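Local atomic coordinates of PmoF1 (Methylocystis sp. ATCC 49242, PDB entry 6P1E), a protein that binds copper through its PCuAC domain and probably serves as a periplasmic copper chaperone in a methane-oxidizing bacterium. Residues B[77-81]-B[82-86]. Residues are numbered along the deposited sequence; the frame is centred on the assembly and turned at random.
Sequences ITLAP and GGAYV
With chi1 at -52°, L79 carries CG beside its own backbone N; CD1 runs on anti to CA, toward V86, and the other branch, CD2, faces A84. CD2 meets the methyl CB of A84 at 3.4 Å, tighter than usual for two carbons; CD1 lies 4.4 Å from V86 CG2, a looser approach. A84 O approaches the L79 backbone, lying 3.1 Å from L79 CA in a CH...O contact and accepting a weak, bent hydrogen bond from A80 N at 3.2 Å. The chain bends through a type II beta turn from A80 to G83, with P81 and G82 at its corners, interrupting the long strand 75-91 of the PCuAC beta fold. G83 N closes the turn on A80 O at 2.9 Å, the donor tilted 25° from the carbonyl plane. G82 takes a positive phi of 94°, a backbone conformation glycine adopts readily at the third position of a type II turn. Backbone hydrogen bonds join both limbs to strand 27-35, L79 with A31 and V86 with F29, while Y85 turns its ring to H57. T78 and A80 also pack on W16 of the second subunit.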
loop_
_atom_site.group_PDB
_atom_site.type_symbol
_atom_site.label_atom_id
_atom_site.label_comp_id
_atom_site.label_asym_id
_atom_site.label_seq_id
_atom_site.Cartn_x
_atom_site.Cartn_y
_atom_site.Cartn_z
ATOM N N ILE B 77 -7.051 9.160 -0.005
ATOM C CA ILE B 77 -7.042 8.588 1.336
ATOM C C ILE B 77 -6.353 7.235 1.300
ATOM O O ILE B 77 -6.629 6.409 0.427
ATOM C CB ILE B 77 -8.465 8.419 1.907
ATOM C CG1 ILE B 77 -9.210 9.759 1.911
ATOM C CG2 ILE B 77 -8.413 7.825 3.315
ATOM C CD1 ILE B 77 -8.608 10.816 2.828
ATOM N N THR B 78 -5.467 7.015 2.263
ATOM C CA THR B 78 -4.771 5.744 2.402
ATOM C C THR B 78 -5.379 4.874 3.474
ATOM O O THR B 78 -5.488 5.289 4.630
ATOM C CB THR B 78 -3.302 5.941 2.773
ATOM O OG1 THR B 78 -2.726 6.933 1.927
ATOM C CG2 THR B 78 -2.525 4.637 2.650
ATOM N N LEU B 79 -5.770 3.667 3.086
ATOM C CA LEU B 79 -6.060 2.621 4.050
ATOM C C LEU B 79 -4.822 1.738 4.112
ATOM O O LEU B 79 -4.470 1.091 3.126
ATOM C CB LEU B 79 -7.299 1.811 3.664
ATOM C CG LEU B 79 -8.574 2.601 3.349
ATOM C CD1 LEU B 79 -9.747 1.644 3.158
ATOM C CD2 LEU B 79 -8.887 3.640 4.416
ATOM N N ALA B 80 -4.152 1.727 5.260
ATOM C CA ALA B 80 -2.895 0.999 5.408
ATOM C C ALA B 80 -2.738 0.534 6.848
ATOM O O ALA B 80 -3.401 1.064 7.740
ATOM C CB ALA B 80 -1.715 1.875 4.995
ATOM N N PRO B 81 -1.873 -0.467 7.080
ATOM C CA PRO B 81 -1.655 -0.944 8.449
ATOM C C PRO B 81 -1.345 0.196 9.416
ATOM O O PRO B 81 -0.504 1.042 9.119
ATOM C CB PRO B 81 -0.460 -1.883 8.307
ATOM C CG PRO B 81 -0.526 -2.371 6.907
ATOM C CD PRO B 81 -1.107 -1.250 6.092
ATOM N N GLY B 82 -2.030 0.211 10.554
ATOM C CA GLY B 82 -1.832 1.238 11.563
ATOM C C GLY B 82 -2.795 2.406 11.425
ATOM O O GLY B 82 -2.904 3.233 12.332
ATOM N N GLY B 83 -3.495 2.467 10.296
ATOM C CA GLY B 83 -4.438 3.539 10.027
ATOM C C GLY B 83 -5.800 2.987 9.662
ATOM O O GLY B 83 -6.128 1.851 10.009
ATOM N N ALA B 84 -6.595 3.795 8.967
ATOM C CA ALA B 84 -7.920 3.376 8.520
ATOM C C ALA B 84 -7.829 2.115 7.667
ATOM O O ALA B 84 -6.859 1.913 6.937
ATOM C CB ALA B 84 -8.600 4.495 7.746
ATOM N N TYR B 85 -8.830 1.252 7.788
ATOM C CA TYR B 85 -8.829 -0.022 7.087
ATOM C C TYR B 85 -10.215 -0.642 7.172
ATOM O O TYR B 85 -11.088 -0.127 7.873
ATOM C CB TYR B 85 -7.785 -0.975 7.679
ATOM C CG TYR B 85 -8.193 -1.576 9.006
ATOM C CD1 TYR B 85 -8.552 -2.914 9.103
ATOM C CD2 TYR B 85 -8.226 -0.804 10.160
ATOM C CE1 TYR B 85 -8.927 -3.467 10.311
ATOM C CE2 TYR B 85 -8.601 -1.347 11.372
ATOM C CZ TYR B 85 -8.949 -2.680 11.444
ATOM O OH TYR B 85 -9.321 -3.223 12.651
ATOM N N VAL B 86 -10.410 -1.739 6.448
ATOM C CA VAL B 86 -11.635 -2.519 6.553
ATOM C C VAL B 86 -11.304 -3.867 7.173
ATOM O O VAL B 86 -10.442 -4.592 6.675
ATOM C CB VAL B 86 -12.307 -2.718 5.179
ATOM C CG1 VAL B 86 -13.593 -3.530 5.319
ATOM C CG2 VAL B 86 -12.586 -1.377 4.529
#